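Local atomic coordinates of probable aminotransferase (Pseudomonas aeruginosa, PDB entry 5YKR), a protein that probably works as a pyridoxal phosphate-dependent enzyme of the class-III aminotransferase family, assembled from two copies of the same chain. Residues 99-102 with 103-107; 138-141 with 142-146; 184-187 with 188-191; 246-249 with 250-253; 437-440 with 441-445. All blocks are in the same frame, centred on the assembly; numbering follows the deposited sequence.

Contact 1 of 5, residues 99-102 with 103-107; sequences AIAR and QARRG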
loop_
_atom_site.group_PDB
_atom_site.type_symbol
_atom_site.label_atom_id
_atom_site.label_comp_id
_atom_site.label_asym_id
_atom_site.label_seq_id
_atom_site.Cartn_x
_atom_site.Cartn_y
_atom_site.Cartn_z
ATOM N N ALA A 99 4.673 -18.415 10.908
ATOM C CA ALA A 99 5.760 -17.740 10.206
ATOM C C ALA A 99 5.769 -16.236 10.547
ATOM O O ALA A 99 6.846 -15.630 10.733
ATOM C CB ALA A 99 5.646 -17.927 8.722
ATOM N N ILE A 100 4.592 -15.614 10.607
ATOM C CA ILE A 100 4.433 -14.207 10.950
ATOM C C ILE A 100 4.937 -13.979 12.380
ATOM O O ILE A 100 5.713 -13.059 12.640
ATOM C CB ILE A 100 2.993 -13.737 10.743
ATOM C CG1 ILE A 100 2.693 -13.634 9.255
ATOM C CG2 ILE A 100 2.735 -12.398 11.443
ATOM C CD1 ILE A 100 1.225 -13.437 8.946
ATOM N N ALA A 101 4.508 -14.796 13.318
ATOM C CA ALA A 101 4.927 -14.634 14.710
ATOM C C ALA A 101 6.452 -14.755 14.834
ATOM O O ALA A 101 7.115 -13.928 15.498
ATOM C CB ALA A 101 4.234 -15.676 15.579
ATOM N N ARG A 102 7.006 -15.788 14.215
ATOM C CA ARG A 102 8.456 -16.044 14.302
ATOM C C ARG A 102 9.255 -14.881 13.713
ATOM O O ARG A 102 10.254 -14.400 14.311
ATOM C CB ARG A 102 8.830 -17.333 13.582
ATOM C CG ARG A 102 10.309 -17.645 13.458
ATOM C CD ARG A 102 10.537 -19.037 12.896
ATOM N NE ARG A 102 9.848 -19.299 11.658
ATOM C CZ ARG A 102 8.817 -20.158 11.464
ATOM N NH1 ARG A 102 8.196 -20.920 12.425
ATOM N NH2 ARG A 102 8.384 -20.249 10.246
ATOM N N GLN A 103 8.837 -14.412 12.537
ATOM C CA GLN A 103 9.604 -13.354 11.903
ATOM C C GLN A 103 9.440 -12.039 12.640
ATOM O O GLN A 103 10.390 -11.259 12.730
ATOM C CB GLN A 103 9.293 -13.232 10.425
ATOM C CG GLN A 103 10.227 -12.291 9.665
ATOM C CD GLN A 103 11.682 -12.769 9.716
ATOM O OE1 GLN A 103 11.960 -13.955 9.587
ATOM N NE2 GLN A 103 12.596 -11.853 9.942
ATOM N N ALA A 104 8.274 -11.724 13.155
ATOM C CA ALA A 104 8.094 -10.475 13.879
ATOM C C ALA A 104 9.102 -10.380 15.033
ATOM O O ALA A 104 9.670 -9.326 15.338
ATOM C CB ALA A 104 6.659 -10.334 14.385
ATOM N N ARG A 105 9.343 -11.516 15.672
ATOM C CA ARG A 105 10.276 -11.592 16.799
ATOM C C ARG A 105 11.740 -11.574 16.404
ATOM O O ARG A 105 12.604 -11.474 17.276
ATOM C CB ARG A 105 9.954 -12.831 17.621
ATOM C CG ARG A 105 8.588 -12.666 18.301
ATOM C CD ARG A 105 8.202 -13.751 19.280
ATOM N NE ARG A 105 6.927 -13.414 19.947
ATOM C CZ ARG A 105 5.801 -14.101 19.884
ATOM N NH1 ARG A 105 5.702 -15.209 19.145
ATOM N NH2 ARG A 105 4.752 -13.671 20.560
ATOM N N ARG A 106 12.030 -11.573 15.105
ATOM C CA ARG A 106 13.432 -11.450 14.642
ATOM C C ARG A 106 13.656 -10.415 13.569
ATOM O O ARG A 106 14.680 -10.402 12.924
ATOM C CB ARG A 106 13.966 -12.788 14.235
ATOM C CG ARG A 106 13.422 -13.393 13.012
ATOM C CD ARG A 106 14.145 -14.760 12.776
ATOM N NE ARG A 106 13.600 -15.479 11.595
ATOM C CZ ARG A 106 13.706 -16.792 11.360
ATOM N NH1 ARG A 106 14.277 -17.601 12.236
ATOM N NH2 ARG A 106 13.192 -17.339 10.256
ATOM N N GLY A 107 12.736 -9.458 13.499
ATOM C CA GLY A 107 12.854 -8.306 12.645
ATOM C C GLY A 107 11.872 -8.335 11.504
ATOM O O GLY A 107 11.964 -9.182 10.589
#
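Gln-103 N and Ala-104 N each lie 2.9 Å from a carbonyl oxygen one turn back, Ala-99 O and Ile-100 O respectively, and these two bonds close the last regular turn of helix 94-104. The next bond is longer, 3.3 Å from Arg-105 N to Ala-101 O. Packing is tight on the buried side: Ala-99, Ile-100 and Gln-103 press against helix 333-346, while Ile-100 and Ala-101 meet Ile-100 and Ala-101 of the second subunit. Arg-105 belongs to this subunit contact too; it extends past Ala-101 CB, and its NH2 forms a salt bridge with Asp-98 of the second subunit.

The solvent side is looser. Arg-102 is exposed there and runs side by side with Arg-106, pointing the same way, with Arg-102 CG 4.1 Å above the centre of the Arg-106 guanidinium; the two guanidinium planes are turned 57° apart. The carboxamide of the buried Gln-103 holds the Arg-106 side. A bend at chi2 (62°) sets this amide between two partners: Gln-103 OE1 takes a nearly straight bond of 3.0 Å from Arg-106 NE (174°), in the guanidinium plane but above the amide plane, and Gln-103 NE2 gives a 2.8 Å bond to Gly-107 O. A helix C-terminus running into a type I beta turn, Ala-104 to Gly-107, is here built into the dimer interface.

Contact 2 of 5, residues 138-141 with 142-146; sequences SATD and ANRFV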
loop_
_atom_site.group_PDB
_atom_site.type_symbol
_atom_site.label_atom_id
_atom_site.label_comp_id
_atom_site.label_asym_id
_atom_site.label_seq_id
_atom_site.Cartn_x
_atom_site.Cartn_y
_atom_site.Cartn_z
ATOM N N SER A 138 0.484 -3.636 -1.972
ATOM C CA SER A 138 -0.917 -3.899 -2.442
ATOM C C SER A 138 -0.939 -4.212 -3.932
ATOM O O SER A 138 -0.069 -3.805 -4.678
ATOM C CB SER A 138 -1.780 -2.670 -2.224
ATOM O OG SER A 138 -1.397 -1.580 -3.069
ATOM N N ALA A 139 -1.993 -4.893 -4.357
ATOM C CA ALA A 139 -2.223 -5.119 -5.770
ATOM C C ALA A 139 -2.334 -3.798 -6.531
ATOM O O ALA A 139 -1.845 -3.678 -7.635
ATOM C CB ALA A 139 -3.441 -5.985 -6.009
ATOM N N THR A 140 -3.019 -2.821 -5.937
ATOM C CA THR A 140 -3.065 -1.512 -6.582
ATOM C C THR A 140 -1.675 -1.006 -6.935
ATOM O O THR A 140 -1.446 -0.552 -8.084
ATOM C CB THR A 140 -3.744 -0.483 -5.662
ATOM O OG1 THR A 140 -5.127 -0.802 -5.503
ATOM C CG2 THR A 140 -3.624 0.902 -6.227
ATOM N N ASP A 141 -0.766 -1.070 -5.978
ATOM C CA ASP A 141 0.556 -0.528 -6.225
ATOM C C ASP A 141 1.308 -1.342 -7.273
ATOM O O ASP A 141 2.037 -0.783 -8.083
ATOM C CB ASP A 141 1.357 -0.466 -4.934
ATOM C CG ASP A 141 0.965 0.673 -4.051
ATOM O OD1 ASP A 141 0.084 1.499 -4.417
ATOM O OD2 ASP A 141 1.615 0.774 -2.968
ATOM N N ALA A 142 1.147 -2.670 -7.262
ATOM C CA ALA A 142 1.729 -3.477 -8.310
ATOM C C ALA A 142 1.261 -3.004 -9.692
ATOM O O ALA A 142 2.058 -2.770 -10.600
ATOM C CB ALA A 142 1.464 -4.959 -8.100
ATOM N N ASN A 143 -0.045 -2.790 -9.817
ATOM C CA ASN A 143 -0.580 -2.269 -11.100
ATOM C C ASN A 143 -0.032 -0.880 -11.425
ATOM O O ASN A 143 0.397 -0.651 -12.560
ATOM C CB ASN A 143 -2.108 -2.310 -11.074
ATOM C CG ASN A 143 -2.671 -3.706 -11.215
ATOM O OD1 ASN A 143 -2.099 -4.552 -11.898
ATOM N ND2 ASN A 143 -3.815 -3.949 -10.586
ATOM N N ARG A 144 -0.033 0.053 -10.454
ATOM C CA ARG A 144 0.468 1.401 -10.727
ATOM C C ARG A 144 1.899 1.371 -11.206
ATOM O O ARG A 144 2.304 2.107 -12.133
ATOM C CB ARG A 144 0.439 2.277 -9.402
ATOM C CG ARG A 144 -0.940 2.560 -8.898
ATOM C CD ARG A 144 -0.938 3.657 -7.887
ATOM N NE ARG A 144 -0.143 3.493 -6.669
ATOM C CZ ARG A 144 0.764 4.344 -6.230
ATOM N NH1 ARG A 144 1.236 5.310 -6.952
ATOM N NH2 ARG A 144 1.216 4.162 -5.025
ATOM N N PHE A 145 2.708 0.563 -10.519
ATOM C CA PHE A 145 4.153 0.572 -10.763
ATOM C C PHE A 145 4.494 -0.108 -12.086
ATOM O O PHE A 145 5.323 0.374 -12.825
ATOM C CB PHE A 145 4.902 -0.086 -9.606
ATOM C CG PHE A 145 4.717 0.594 -8.259
ATOM C CD1 PHE A 145 4.221 1.873 -8.146
ATOM C CD2 PHE A 145 5.106 -0.055 -7.102
ATOM C CE1 PHE A 145 4.050 2.464 -6.911
ATOM C CE2 PHE A 145 4.964 0.547 -5.871
ATOM C CZ PHE A 145 4.446 1.815 -5.762
ATOM N N VAL A 146 3.795 -1.206 -12.389
ATOM C CA VAL A 146 3.954 -1.845 -13.701
ATOM C C VAL A 146 3.584 -0.862 -14.808
ATOM O O VAL A 146 4.282 -0.776 -15.836
ATOM C CB VAL A 146 3.183 -3.153 -13.797
ATOM C CG1 VAL A 146 3.080 -3.631 -15.226
ATOM C CG2 VAL A 146 3.829 -4.200 -12.889
#
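Asp-141 and Arg-144 both place CG beside the backbone N and anti to the carbonyl carbon (chi1 -77° and -66°), and the arginine chain then bends at chi3 to bring its guanidinium alongside the carboxylate. The grip is side-on but converges on one atom: Arg-144 NE and NH2 each lie 3.0 Å from Asp-141 OD1. Both nitrogens approach from the same face of the carboxylate, well above its plane, while OD1 stays close to the guanidinium plane; the two flat groups stand 72° apart. Sharing one oxygen between two donors would probably draw negative charge toward OD1.

Phe-145 packs beside Asp-141, next to the arginine. Asp-141 O sits 3.0 Å above the Phe-145 ring plane, off centre, and Asp-141 CB makes a CH-pi contact 4.2 Å from the centroid of the same ring. The ring also reaches the guanidinium, with Phe-145 CE1 over one face of Arg-144. Thr-140 CG2 meets Arg-144 CG at 4.1 Å, and Arg-144 NH1 hydrogen-bonds to Ser-169 O of the second subunit, so the bridge is part of the dimer interface.

At the start of the helix Ser-138 OG caps Asp-141 N at 3.0 Å. Thr-140 OG1 is hydrogen-bonded to Ser-169 N of its own chain and to OP3 of the modified residue LLP at position 286. A helix N-terminus set at the cofactor phosphate is characteristic of fold type I pyridoxal phosphate enzymes.

Contact 3 of 5, residues 184-187 with 188-191; sequences VPRA and GVHP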
loop_
_atom_site.group_PDB
_atom_site.type_symbol
_atom_site.label_atom_id
_atom_site.label_comp_id
_atom_site.label_asym_id
_atom_site.label_seq_id
_atom_site.Cartn_x
_atom_site.Cartn_y
_atom_site.Cartn_z
ATOM N N VAL A 184 -15.835 8.178 -20.015
ATOM C CA VAL A 184 -16.055 9.189 -18.995
ATOM C C VAL A 184 -15.583 8.650 -17.637
ATOM O O VAL A 184 -15.345 7.436 -17.502
ATOM C CB VAL A 184 -17.560 9.611 -18.914
ATOM C CG1 VAL A 184 -18.020 10.217 -20.234
ATOM C CG2 VAL A 184 -18.467 8.512 -18.452
ATOM N N PRO A 185 -15.423 9.524 -16.649
ATOM C CA PRO A 185 -15.034 9.033 -15.321
ATOM C C PRO A 185 -16.064 8.003 -14.796
ATOM O O PRO A 185 -17.261 8.117 -15.027
ATOM C CB PRO A 185 -15.035 10.283 -14.479
ATOM C CG PRO A 185 -14.649 11.339 -15.448
ATOM C CD PRO A 185 -15.434 10.979 -16.685
ATOM N N ARG A 186 -15.573 6.977 -14.100
ATOM C CA ARG A 186 -16.450 5.936 -13.527
ATOM C C ARG A 186 -17.423 6.601 -12.555
ATOM O O ARG A 186 -17.023 7.524 -11.820
ATOM C CB ARG A 186 -15.581 4.873 -12.780
ATOM C CG ARG A 186 -16.302 3.572 -12.700
ATOM C CD ARG A 186 -15.690 2.527 -11.901
ATOM N NE ARG A 186 -14.259 2.288 -11.979
ATOM C CZ ARG A 186 -13.678 1.216 -12.493
ATOM N NH1 ARG A 186 -14.305 0.468 -13.371
ATOM N NH2 ARG A 186 -12.420 0.914 -12.126
ATOM N N ALA A 187 -18.661 6.105 -12.513
ATOM C CA ALA A 187 -19.657 6.684 -11.648
ATOM C C ALA A 187 -19.174 6.659 -10.198
ATOM O O ALA A 187 -18.737 5.644 -9.685
ATOM C CB ALA A 187 -20.963 5.926 -11.761
ATOM N N GLY A 188 -19.296 7.806 -9.560
ATOM C CA GLY A 188 -18.878 7.946 -8.177
ATOM C C GLY A 188 -17.385 8.032 -7.932
ATOM O O GLY A 188 -16.979 8.094 -6.764
ATOM N N VAL A 189 -16.578 8.069 -8.990
ATOM C CA VAL A 189 -15.136 8.191 -8.822
ATOM C C VAL A 189 -14.674 9.485 -9.493
ATOM O O VAL A 189 -14.635 9.616 -10.729
ATOM C CB VAL A 189 -14.384 6.996 -9.423
ATOM C CG1 VAL A 189 -12.887 7.132 -9.102
ATOM C CG2 VAL A 189 -14.951 5.646 -8.911
ATOM N N HIS A 190 -14.366 10.463 -8.661
ATOM C CA HIS A 190 -13.958 11.780 -9.146
ATOM C C HIS A 190 -12.727 11.625 -10.074
ATOM O O HIS A 190 -11.841 10.799 -9.821
ATOM C CB HIS A 190 -13.564 12.640 -7.948
ATOM C CG HIS A 190 -13.421 14.092 -8.237
ATOM N ND1 HIS A 190 -12.281 14.627 -8.777
ATOM C CD2 HIS A 190 -14.270 15.131 -8.012
ATOM C CE1 HIS A 190 -12.419 15.947 -8.857
ATOM N NE2 HIS A 190 -13.627 16.276 -8.411
ATOM N N PRO A 191 -12.618 12.421 -11.140
ATOM C CA PRO A 191 -11.447 12.253 -12.001
ATOM C C PRO A 191 -10.100 12.612 -11.387
ATOM O O PRO A 191 -9.070 12.279 -11.906
ATOM C CB PRO A 191 -11.766 13.102 -13.244
ATOM C CG PRO A 191 -12.842 13.985 -12.830
ATOM C CD PRO A 191 -13.597 13.370 -11.687
#
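Arg-186 and Val-189 meet twice, once through the backbone and once through side chains, where the chain leaves strand 183-185 of the two-stranded antiparallel sheet with 175-177. The polar link is Val-189 N to Arg-186 O, 2.9 Å and 156° at the hydrogen. It closes a type II beta turn from Arg-186 to Val-189; the donor stands above the carbonyl plane. Gly-188 occupies the third position of that turn with phi 75°, a value that favours glycine.

The side-chain contacts are apolar. Val-189 CG2, set anti to its carbonyl carbon (chi1 -175°), faces Arg-186 CB at 4.0 Å. Farther along, the proline rings of Pro-185 and Pro-191 pass each other at an angle, with Pro-185 CG 4.0 Å from Pro-191 CB.

The charged end of Arg-186 is held by hydrogen bonds to Gln-174 and Asn-165. Ala-187 O in the turn is bonded by Asn-321 of the second subunit, and His-190 O just after it by Arg-148 of that subunit. One cross-turn hydrogen bond, a glycine, Pro-185 at the strand end and Pro-191 in the loop are consistent with a turn held largely by backbone restriction, with carbonyls bonded to the second subunit.

Contact 4 of 5, residues 246-249 with 250-253; sequences RELT and RRHD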
loop_
_atom_site.group_PDB
_atom_site.type_symbol
_atom_site.label_atom_id
_atom_site.label_comp_id
_atom_site.label_asym_id
_atom_site.label_seq_id
_atom_site.Cartn_x
_atom_site.Cartn_y
_atom_site.Cartn_z
ATOM N N ARG A 246 -3.545 -11.952 -27.018
ATOM C CA ARG A 246 -2.101 -12.164 -27.015
ATOM C C ARG A 246 -1.496 -11.793 -28.364
ATOM O O ARG A 246 -0.436 -11.199 -28.411
ATOM C CB ARG A 246 -1.772 -13.600 -26.610
ATOM C CG ARG A 246 -0.318 -13.969 -26.664
ATOM C CD ARG A 246 0.523 -13.303 -25.577
ATOM N NE ARG A 246 0.767 -11.875 -25.834
ATOM C CZ ARG A 246 1.648 -11.133 -25.176
ATOM N NH1 ARG A 246 2.333 -11.653 -24.156
ATOM N NH2 ARG A 246 1.850 -9.871 -25.520
ATOM N N GLU A 247 -2.161 -12.203 -29.454
ATOM C CA GLU A 247 -1.657 -11.911 -30.781
ATOM C C GLU A 247 -1.602 -10.400 -31.067
ATOM O O GLU A 247 -0.593 -9.898 -31.574
ATOM C CB GLU A 247 -2.412 -12.714 -31.845
ATOM C CG GLU A 247 -1.796 -12.632 -33.256
ATOM C CD GLU A 247 -2.151 -11.360 -34.039
ATOM O OE1 GLU A 247 -3.253 -10.772 -33.821
ATOM O OE2 GLU A 247 -1.342 -10.914 -34.872
ATOM N N LEU A 248 -2.695 -9.681 -30.761
ATOM C CA LEU A 248 -2.751 -8.240 -31.024
ATOM C C LEU A 248 -1.693 -7.468 -30.236
ATOM O O LEU A 248 -1.072 -6.565 -30.760
ATOM C CB LEU A 248 -4.146 -7.701 -30.675
ATOM C CG LEU A 248 -5.283 -8.001 -31.681
ATOM C CD1 LEU A 248 -6.609 -7.586 -31.142
ATOM C CD2 LEU A 248 -5.026 -7.274 -32.933
ATOM N N THR A 249 -1.531 -7.824 -28.950
ATOM C CA THR A 249 -0.556 -7.120 -28.175
ATOM C C THR A 249 0.867 -7.414 -28.670
ATOM O O THR A 249 1.705 -6.512 -28.734
ATOM C CB THR A 249 -0.704 -7.408 -26.657
ATOM O OG1 THR A 249 -0.709 -8.815 -26.400
ATOM C CG2 THR A 249 -1.965 -6.746 -26.068
ATOM N N ARG A 250 1.137 -8.659 -29.089
ATOM C CA ARG A 250 2.438 -8.936 -29.714
ATOM C C ARG A 250 2.672 -8.116 -30.971
ATOM O O ARG A 250 3.742 -7.484 -31.126
ATOM C CB ARG A 250 2.585 -10.403 -30.023
ATOM C CG ARG A 250 3.004 -11.112 -28.781
ATOM C CD ARG A 250 2.911 -12.582 -28.960
ATOM N NE ARG A 250 3.449 -13.257 -27.799
ATOM C CZ ARG A 250 3.220 -14.537 -27.529
ATOM N NH1 ARG A 250 2.425 -15.282 -28.315
ATOM N NH2 ARG A 250 3.748 -15.080 -26.427
ATOM N N ARG A 251 1.652 -8.065 -31.822
ATOM C CA ARG A 251 1.798 -7.423 -33.124
ATOM C C ARG A 251 2.061 -5.933 -32.981
ATOM O O ARG A 251 2.868 -5.356 -33.703
ATOM C CB ARG A 251 0.568 -7.715 -33.959
ATOM C CG ARG A 251 0.623 -7.068 -35.346
ATOM C CD ARG A 251 -0.166 -7.787 -36.392
ATOM N NE ARG A 251 -1.447 -8.298 -35.932
ATOM C CZ ARG A 251 -2.600 -7.647 -35.886
ATOM N NH1 ARG A 251 -2.715 -6.375 -36.284
ATOM N NH2 ARG A 251 -3.660 -8.303 -35.446
ATOM N N HIS A 252 1.443 -5.338 -31.963
ATOM C CA HIS A 252 1.592 -3.902 -31.705
ATOM C C HIS A 252 2.670 -3.568 -30.648
ATOM O O HIS A 252 2.838 -2.384 -30.282
ATOM C CB HIS A 252 0.233 -3.305 -31.296
ATOM C CG HIS A 252 -0.765 -3.261 -32.386
ATOM N ND1 HIS A 252 -1.702 -4.241 -32.590
ATOM C CD2 HIS A 252 -0.949 -2.347 -33.349
ATOM C CE1 HIS A 252 -2.426 -3.924 -33.651
ATOM N NE2 HIS A 252 -1.995 -2.779 -34.114
ATOM N N ASP A 253 3.417 -4.583 -30.183
ATOM C CA ASP A 253 4.463 -4.428 -29.155
ATOM C C ASP A 253 3.902 -3.659 -27.949
ATOM O O ASP A 253 4.467 -2.660 -27.471
ATOM C CB ASP A 253 5.668 -3.704 -29.715
ATOM C CG ASP A 253 6.842 -3.651 -28.772
ATOM O OD1 ASP A 253 7.092 -4.656 -28.121
ATOM O OD2 ASP A 253 7.485 -2.597 -28.668
#
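Glu-247 and Arg-251, one turn apart near the end of the helix in the beta-alpha-beta unit 220-225, 241-251, 255-259, join in a side-on, two-bond salt bridge. Arg-251 NE reaches Glu-247 OE2 at 2.8 Å, almost straight at 173°, and Arg-251 NH2 reaches Glu-247 OE1 at 3.0 Å. Both oxygens use their syn lone pairs, and the two groups are nearly coplanar.

Round the helix, the guanidinium groups of Arg-246 and Arg-250 stack flat, centres 4.4 Å apart and planes at 8°. Arg-246 reaches this position by bends at chi2 (71°) and chi3, whereas Arg-250 runs extended from CG to NE and brings its guanidinium over Arg-246 CD. Two like charges so close are probably made tolerable by the acids around them: Arg-246 pairs with Asp-280 and hydrogen-bonds to Glu-278 O, and Arg-250 pairs with Glu-278.

The next shell helps to place these groups. Arg-246 NH2 gives Thr-249 OG1 a bent bond, tilted from the guanidinium plane, Arg-251 NH1 pairs with Glu-212 on helix 208-215, and Asp-253 pairs with Arg-306. Asp-253, at positive phi, is the C-prime residue of a Schellman motif that ends the helix. His-252, just before it, gives two N-H groups to Leu-248 O from opposite faces of the carbonyl plane, the backbone N and the ring ND1, each at 3.0 Å.

Contact 5 of 5, residues 437-440 with 441-445; sequences TRAE and DVELH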
loop_
_atom_site.group_PDB
_atom_site.type_symbol
_atom_site.label_atom_id
_atom_site.label_comp_id
_atom_site.label_asym_id
_atom_site.label_seq_id
_atom_site.Cartn_x
_atom_site.Cartn_y
_atom_site.Cartn_z
ATOM N N THR A 437 -13.409 -24.827 4.680
ATOM C CA THR A 437 -14.844 -24.922 4.372
ATOM C C THR A 437 -15.286 -26.394 4.413
ATOM O O THR A 437 -14.526 -27.296 3.994
ATOM C CB THR A 437 -15.173 -24.298 3.007
ATOM O OG1 THR A 437 -14.521 -23.000 2.931
ATOM C CG2 THR A 437 -16.693 -24.210 2.791
ATOM N N ARG A 438 -16.450 -26.640 4.994
ATOM C CA ARG A 438 -16.978 -27.998 5.090
ATOM C C ARG A 438 -18.255 -28.119 4.266
ATOM O O ARG A 438 -18.943 -27.121 4.007
ATOM C CB ARG A 438 -17.311 -28.296 6.562
ATOM C CG ARG A 438 -16.132 -28.261 7.526
ATOM C CD ARG A 438 -16.590 -28.177 8.986
ATOM N NE ARG A 438 -17.567 -27.077 9.200
ATOM C CZ ARG A 438 -18.179 -26.761 10.349
ATOM N NH1 ARG A 438 -17.932 -27.443 11.473
ATOM N NH2 ARG A 438 -19.023 -25.722 10.379
ATOM N N ALA A 439 -18.588 -29.345 3.879
ATOM C CA ALA A 439 -19.810 -29.591 3.110
ATOM C C ALA A 439 -21.051 -29.034 3.809
ATOM O O ALA A 439 -21.919 -28.433 3.169
ATOM C CB ALA A 439 -19.964 -31.080 2.872
ATOM N N GLU A 440 -21.126 -29.173 5.124
ATOM C CA GLU A 440 -22.248 -28.606 5.878
ATOM C C GLU A 440 -22.398 -27.100 5.739
ATOM O O GLU A 440 -23.507 -26.557 5.833
ATOM C CB GLU A 440 -22.244 -29.034 7.374
ATOM C CG GLU A 440 -21.100 -28.505 8.206
ATOM C CD GLU A 440 -20.989 -29.146 9.585
ATOM O OE1 GLU A 440 -21.838 -28.814 10.456
ATOM O OE2 GLU A 440 -20.049 -29.957 9.793
ATOM N N ASP A 441 -21.266 -26.418 5.563
ATOM C CA ASP A 441 -21.284 -24.967 5.442
ATOM C C ASP A 441 -21.898 -24.571 4.098
ATOM O O ASP A 441 -22.694 -23.627 4.009
ATOM C CB ASP A 441 -19.852 -24.431 5.465
ATOM C CG ASP A 441 -19.101 -24.734 6.733
ATOM O OD1 ASP A 441 -19.734 -24.927 7.799
ATOM O OD2 ASP A 441 -17.830 -24.786 6.637
ATOM N N VAL A 442 -21.543 -25.313 3.067
ATOM C CA VAL A 442 -22.140 -25.121 1.749
ATOM C C VAL A 442 -23.649 -25.419 1.789
ATOM O O VAL A 442 -24.455 -24.660 1.214
ATOM C CB VAL A 442 -21.426 -25.976 0.704
ATOM C CG1 VAL A 442 -22.158 -25.926 -0.620
ATOM C CG2 VAL A 442 -19.994 -25.526 0.542
ATOM N N GLU A 443 -24.034 -26.493 2.472
ATOM C CA GLU A 443 -25.450 -26.818 2.590
ATOM C C GLU A 443 -26.220 -25.713 3.305
ATOM O O GLU A 443 -27.371 -25.396 2.926
ATOM C CB GLU A 443 -25.607 -28.200 3.292
ATOM C CG GLU A 443 -25.079 -29.346 2.440
ATOM C CD GLU A 443 -24.659 -30.643 3.199
ATOM O OE1 GLU A 443 -24.976 -30.848 4.415
ATOM O OE2 GLU A 443 -23.989 -31.497 2.549
ATOM N N LEU A 444 -25.619 -25.122 4.327
ATOM C CA LEU A 444 -26.280 -24.016 5.034
ATOM C C LEU A 444 -26.464 -22.828 4.095
ATOM O O LEU A 444 -27.565 -22.252 3.992
ATOM C CB LEU A 444 -25.507 -23.612 6.282
ATOM C CG LEU A 444 -26.061 -22.427 7.094
ATOM C CD1 LEU A 444 -27.467 -22.740 7.634
ATOM C CD2 LEU A 444 -25.142 -22.077 8.232
ATOM N N HIS A 445 -25.406 -22.416 3.414
ATOM C CA HIS A 445 -25.558 -21.379 2.385
ATOM C C HIS A 445 -26.722 -21.674 1.449
ATOM O O HIS A 445 -27.554 -20.800 1.152
ATOM C CB HIS A 445 -24.249 -21.263 1.578
ATOM C CG HIS A 445 -24.360 -20.342 0.391
ATOM N ND1 HIS A 445 -24.754 -20.744 -0.878
ATOM C CD2 HIS A 445 -24.116 -19.016 0.303
ATOM C CE1 HIS A 445 -24.774 -19.698 -1.681
ATOM N NE2 HIS A 445 -24.358 -18.639 -0.992
#
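Asp-441 turns its carboxylate back onto Arg-438, the residue just before helix 439-456, and holds it at both ends. Its CG lies beside the backbone N (chi1 -61°), which puts OD2 within 2.8 Å of Arg-438 N; that N-H arrives from above the carboxylate plane. OD1 uses its syn lone pair to take Arg-438 NH2, also at 2.8 Å and close to the guanidinium plane, while Arg-438 NE gives weak bonds to both oxygens. The arginine chain bends at chi3 to make this return, and the two flat groups end up 46° apart. Asp-441 N in turn bonds to Arg-438 O at 2.9 Å, well off the carbonyl plane.

A side chain in the first turn that accepts from the N-cap backbone N-H is one half of a capping box; here the N-cap residue is an arginine, and its side chain forms a salt bridge instead of supplying the other half. Glu-440 adds a third charge to the network, its OE2 over one face of the Arg-438 guanidinium at a long 3.7 Å from Arg-438 NH1; no N-H points at this oxygen, and the link is one of charge alone.

Val-442 follows, with CG2 4.2 Å from Thr-437 CG2; its side chain also touches Leu-362 of helix 349-372. Glu-443 N bonds to Ala-439 O at 3.0 Å, and the extended glutamate chain passes beside that carbonyl, Glu-443 CG 3.4 Å from Ala-439 O. Leu-444 N makes the next backbone bond, to Glu-440 O.

Contact 2 is the one tied to the cofactor: Thr-140 bonds to the phosphate of the modified residue at position 286. It also lies nearest the middle of the chain, about 13 Å from its centre. Contact 3 is the closest neighbour of contact 2, about 20 Å between centres. The nearest atoms of contacts 2 and 3 are about 10 Å apart. Contacts 2 and 4 come next, with about 23 Å between centres. Contacts 1, 2 and 3 all touch the second subunit; contacts 1 and 3 are about 42 Å apart between centres. Contacts 4 and 5 touch no second subunit and lie on opposite sides of the chain's centre, about 44 Å apart between their own centres.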